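Local coordinates for glycosyl hydrolase family 2, TIM barrel domain protein (Faecalibacterium prausnitzii A2-165, PDB 6ED2), which probably hydrolyses beta-D-glucuronides as a gut bacterial beta-glucuronidase of glycosyl hydrolase family 2, at residues A[437-442]-A[455-460]; A[470-475]-A[487-492]. One frame throughout, in Å; residues are numbered along the deposited sequence.

Contact 1: residues A[437-442]-A[455-460]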
# COMPACT_ATOMS: atom_id res chain seq x y z
N SER A 437 21.75 -26.49 -15.60
CA SER A 437 22.31 -26.02 -14.34
C SER A 437 22.19 -27.16 -13.34
O SER A 437 21.09 -27.63 -13.07
CB SER A 437 21.59 -24.76 -13.85
OG SER A 437 21.97 -24.49 -12.51
N LEU A 438 23.32 -27.60 -12.78
CA LEU A 438 23.35 -28.88 -12.07
C LEU A 438 23.20 -28.73 -10.56
O LEU A 438 22.88 -29.72 -9.90
CB LEU A 438 24.66 -29.61 -12.38
CG LEU A 438 24.76 -30.50 -13.63
CD1 LEU A 438 24.14 -29.90 -14.84
CD2 LEU A 438 26.21 -30.84 -13.93
N LEU A 439 23.43 -27.54 -10.02
CA LEU A 439 23.29 -27.25 -8.60
C LEU A 439 23.01 -25.77 -8.45
O LEU A 439 23.44 -24.96 -9.28
CB LEU A 439 24.54 -27.62 -7.77
CG LEU A 439 25.26 -28.96 -7.91
CD1 LEU A 439 26.36 -28.85 -8.93
CD2 LEU A 439 25.81 -29.42 -6.57
N ASN A 440 22.27 -25.40 -7.40
CA ASN A 440 22.08 -23.99 -7.06
C ASN A 440 22.72 -23.73 -5.70
O ASN A 440 22.26 -24.26 -4.68
CB ASN A 440 20.60 -23.57 -7.02
CG ASN A 440 20.44 -22.07 -6.72
OD1 ASN A 440 20.66 -21.21 -7.59
ND2 ASN A 440 20.08 -21.75 -5.48
N GLU A 441 23.76 -22.92 -5.71
CA GLU A 441 24.44 -22.48 -4.49
C GLU A 441 24.87 -23.65 -3.59
O GLU A 441 24.54 -23.67 -2.40
CB GLU A 441 23.56 -21.51 -3.72
CG GLU A 441 23.31 -20.21 -4.44
CD GLU A 441 22.55 -19.21 -3.59
OE1 GLU A 441 21.97 -19.62 -2.57
OE2 GLU A 441 22.54 -18.02 -3.95
N PRO A 442 25.61 -24.62 -4.11
CA PRO A 442 26.18 -25.64 -3.24
C PRO A 442 27.36 -25.07 -2.49
O PRO A 442 27.98 -24.09 -2.91
CB PRO A 442 26.62 -26.74 -4.22
CG PRO A 442 26.99 -25.98 -5.44
CD PRO A 442 26.09 -24.76 -5.50
N PRO A 455 31.43 -36.77 -11.24
CA PRO A 455 30.47 -37.66 -11.92
C PRO A 455 29.20 -36.96 -12.38
O PRO A 455 28.63 -37.37 -13.39
CB PRO A 455 30.18 -38.73 -10.86
CG PRO A 455 30.44 -38.04 -9.56
CD PRO A 455 31.60 -37.13 -9.82
N LEU A 456 28.77 -35.89 -11.70
CA LEU A 456 27.55 -35.20 -12.13
C LEU A 456 27.74 -34.51 -13.46
O LEU A 456 26.90 -34.62 -14.36
CB LEU A 456 27.11 -34.18 -11.09
CG LEU A 456 26.16 -34.71 -10.05
CD1 LEU A 456 25.96 -33.62 -9.04
CD2 LEU A 456 24.83 -35.14 -10.66
N PHE A 457 28.84 -33.77 -13.60
CA PHE A 457 29.08 -33.08 -14.86
C PHE A 457 29.39 -34.07 -15.97
O PHE A 457 29.09 -33.80 -17.14
CB PHE A 457 30.21 -32.07 -14.68
CG PHE A 457 29.77 -30.80 -14.01
CD1 PHE A 457 29.47 -29.67 -14.76
CD2 PHE A 457 29.61 -30.76 -12.63
CE1 PHE A 457 29.04 -28.51 -14.14
CE2 PHE A 457 29.17 -29.61 -12.01
CZ PHE A 457 28.88 -28.47 -12.77
N GLU A 458 29.97 -35.23 -15.64
CA GLU A 458 30.19 -36.24 -16.67
C GLU A 458 28.86 -36.82 -17.15
O GLU A 458 28.63 -36.97 -18.35
CB GLU A 458 31.12 -37.34 -16.14
CG GLU A 458 32.60 -37.13 -16.50
CD GLU A 458 33.62 -37.79 -15.52
OE1 GLU A 458 34.79 -37.35 -15.50
OE2 GLU A 458 33.26 -38.76 -14.78
N LEU A 459 27.97 -37.14 -16.20
CA LEU A 459 26.63 -37.63 -16.56
C LEU A 459 25.90 -36.64 -17.47
O LEU A 459 25.31 -37.04 -18.48
CB LEU A 459 25.83 -37.90 -15.29
CG LEU A 459 24.47 -38.57 -15.47
CD1 LEU A 459 24.61 -39.91 -16.21
CD2 LEU A 459 23.79 -38.74 -14.11
N ALA A 460 25.95 -35.34 -17.14
CA ALA A 460 25.25 -34.36 -17.96
C ALA A 460 25.80 -34.30 -19.37
O ALA A 460 25.05 -34.06 -20.33
CB ALA A 460 25.32 -32.96 -17.32
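Phe457 CG, anti to its carbonyl carbon (chi1 -79°), sets the ring so that the CD2 methyl of Leu438 sits over its face. Leu438 CD2 lies 3.4 Å from the ring centroid of Phe457 and just 5° off the normal, a CH-pi contact with the methyl centred over the face, almost equally far from all six carbons. The same methyl also reaches the helix backbone, 3.9 Å from Leu456 O, and both methyls of Leu438 touch the Ala460 side chain, CD2 lying 4.1 Å from Ala460 CB, so that Leu438 spans one turn of the helix. The setting is the beta-alpha-beta unit of a TIM barrel: strand 433-440 runs up the barrel wall and helix 449-463 returns outside it. Within them the axes of the short segments 437-440 and 455-460 approach to 9.9 Å at 149°, roughly antiparallel. Next along the strand, Leu439 sends CD1 to 4.2 Å from Phe457 CE2, approaching the ring obliquely. No hydrogen bond spans the two segments. His416 of helix 409-427 borders the layer, touching the side chains of Leu439 and Leu456.

Contact 2: residues A[470-475]-A[487-492]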
# COMPACT_ATOMS: atom_id res chain seq x y z
N ARG A 470 27.14 -26.82 -19.55
CA ARG A 470 26.75 -27.13 -18.17
C ARG A 470 27.27 -26.06 -17.22
O ARG A 470 28.37 -25.53 -17.41
CB ARG A 470 27.29 -28.49 -17.72
CG ARG A 470 26.98 -29.65 -18.67
CD ARG A 470 28.08 -30.71 -18.58
NE ARG A 470 29.36 -30.14 -19.02
CZ ARG A 470 30.54 -30.73 -18.87
NH1 ARG A 470 30.63 -31.91 -18.29
NH2 ARG A 470 31.64 -30.13 -19.32
N THR A 471 26.47 -25.75 -16.20
CA THR A 471 26.80 -24.72 -15.23
C THR A 471 26.22 -25.13 -13.88
O THR A 471 25.57 -26.16 -13.74
CB THR A 471 26.28 -23.33 -15.66
OG1 THR A 471 26.93 -22.30 -14.89
CG2 THR A 471 24.76 -23.22 -15.45
N TYR A 472 26.49 -24.30 -12.87
CA TYR A 472 25.84 -24.37 -11.57
C TYR A 472 26.02 -22.99 -10.97
O TYR A 472 26.93 -22.26 -11.35
CB TYR A 472 26.45 -25.44 -10.67
CG TYR A 472 27.75 -25.04 -10.00
CD1 TYR A 472 27.76 -24.57 -8.67
CD2 TYR A 472 28.97 -25.13 -10.68
CE1 TYR A 472 28.95 -24.21 -8.05
CE2 TYR A 472 30.16 -24.77 -10.06
CZ TYR A 472 30.15 -24.32 -8.75
OH TYR A 472 31.35 -23.97 -8.15
N THR A 473 25.15 -22.61 -10.04
CA THR A 473 25.22 -21.24 -9.57
C THR A 473 26.07 -21.16 -8.31
O THR A 473 25.96 -22.00 -7.41
CB THR A 473 23.83 -20.65 -9.33
OG1 THR A 473 23.20 -21.33 -8.24
CG2 THR A 473 22.97 -20.78 -10.59
N VAL A 474 26.91 -20.13 -8.25
CA VAL A 474 27.96 -20.04 -7.25
C VAL A 474 27.48 -19.18 -6.08
O VAL A 474 27.05 -18.04 -6.28
CB VAL A 474 29.25 -19.47 -7.86
CG1 VAL A 474 30.35 -19.38 -6.79
CG2 VAL A 474 29.68 -20.33 -9.05
N LEU A 475 27.55 -19.75 -4.88
CA LEU A 475 27.28 -19.06 -3.63
C LEU A 475 28.22 -17.86 -3.45
O LEU A 475 29.33 -17.84 -3.97
CB LEU A 475 27.49 -20.02 -2.46
CG LEU A 475 26.33 -20.42 -1.59
CD1 LEU A 475 26.88 -21.05 -0.34
CD2 LEU A 475 25.48 -19.21 -1.26
N ARG A 487 35.76 -25.04 -11.58
CA ARG A 487 36.51 -25.52 -12.74
C ARG A 487 35.71 -26.52 -13.58
O ARG A 487 36.04 -26.71 -14.76
CB ARG A 487 37.85 -26.14 -12.30
CG ARG A 487 37.76 -27.46 -11.55
CD ARG A 487 39.17 -28.07 -11.36
NE ARG A 487 39.19 -29.20 -10.41
CZ ARG A 487 39.09 -30.48 -10.78
NH1 ARG A 487 38.97 -30.79 -12.07
NH2 ARG A 487 39.10 -31.45 -9.88
N PHE A 488 34.65 -27.12 -13.03
CA PHE A 488 33.84 -28.08 -13.79
C PHE A 488 32.86 -27.41 -14.74
O PHE A 488 32.39 -28.06 -15.68
CB PHE A 488 33.05 -28.98 -12.85
CG PHE A 488 33.91 -29.87 -12.02
CD1 PHE A 488 34.37 -31.07 -12.54
CD2 PHE A 488 34.28 -29.50 -10.74
CE1 PHE A 488 35.17 -31.90 -11.78
CE2 PHE A 488 35.07 -30.32 -9.97
CZ PHE A 488 35.52 -31.53 -10.50
N ALA A 489 32.56 -26.13 -14.55
CA ALA A 489 31.50 -25.45 -15.30
C ALA A 489 31.98 -25.02 -16.68
O ALA A 489 33.10 -24.53 -16.84
CB ALA A 489 31.01 -24.23 -14.51
N ASP A 490 31.13 -25.21 -17.70
CA ASP A 490 31.42 -24.71 -19.04
C ASP A 490 31.24 -23.20 -19.13
O ASP A 490 31.81 -22.54 -20.01
CB ASP A 490 30.54 -25.39 -20.09
CG ASP A 490 30.66 -26.91 -20.07
OD1 ASP A 490 31.79 -27.44 -20.00
OD2 ASP A 490 29.61 -27.58 -20.15
N PHE A 491 30.39 -22.64 -18.27
CA PHE A 491 30.31 -21.21 -18.10
C PHE A 491 29.95 -21.01 -16.65
O PHE A 491 29.32 -21.88 -16.04
CB PHE A 491 29.31 -20.55 -19.08
CG PHE A 491 27.86 -20.98 -18.89
CD1 PHE A 491 27.00 -20.26 -18.06
CD2 PHE A 491 27.36 -22.09 -19.56
CE1 PHE A 491 25.68 -20.64 -17.90
CE2 PHE A 491 26.02 -22.49 -19.39
CZ PHE A 491 25.18 -21.76 -18.56
N VAL A 492 30.42 -19.93 -16.07
CA VAL A 492 30.23 -19.69 -14.65
C VAL A 492 28.96 -18.86 -14.46
O VAL A 492 28.70 -17.93 -15.24
CB VAL A 492 31.47 -19.01 -14.04
CG1 VAL A 492 31.23 -18.59 -12.61
CG2 VAL A 492 32.67 -19.99 -14.10
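Strand 470-474 of the TIM barrel is followed by a connection without an alpha-helix that returns to start the next parallel strand, 492-495, and the end of this connection is fastened to the beginning of strand 470-474. Arg470 and Asp490 make the join. The guanidinium meets the carboxylate with its NE/NH2 edge: Arg470 NE donates to Asp490 OD2 at 2.8 Å, nearly straight at 169°, and Arg470 NH2 donates to Asp490 OD1, also at 2.8 Å. Both oxygens are met on their syn sides, and the two planes are 29° apart. A bend at chi3 (-63°) in the arginine chain brings NE and NH2 round to the acid. On its anti side Asp490 OD2 takes a further hydrogen bond from Arg470 N at 2.7 Å, while Asp490 N returns one to Arg470 O. Arg470 NH1 is bonded to Phe457 O on helix 449-463.

Thr471 packs its CB over one face of the Phe491 ring, 3.6 Å from the centroid, and its OG1 donates to Phe491 O at 2.7 Å from above the carbonyl plane. Further along, Val474 CG2 touches Val492 CG1. With an alanine at Asp490 the guanidinium would be likely to lose its carboxylate mate, and Arg470 N its acceptor, leaving the NE/NH2 edge less firmly fixed. With one residue's backbone and side chain both bound to the same carboxylate, the acid is held against rotation, and the paired charges are likely to offset each other in this largely buried place.

In the fold
Both contacts belong to the barrel domain and are buried, their centres about 8 Å apart, and they share the sheet in which strands 433-440 and 470-474 are parallel neighbours. Contact 1 joins strand to outer helix through apolar side chains, with no hydrogen bond across it, whereas contact 2 ties a strand to the connection leading into the next strand with charge, backbone bonds and some apolar packing; among its residues Asp490 and Phe488 are partly exposed. They follow one another along the chain and meet directly: Asn440 OD1 lies 2.6 Å from Thr473 OG1, a probable hydrogen bond, and Phe457 serves contact 1 by its ring and contact 2's arginine by its carbonyl.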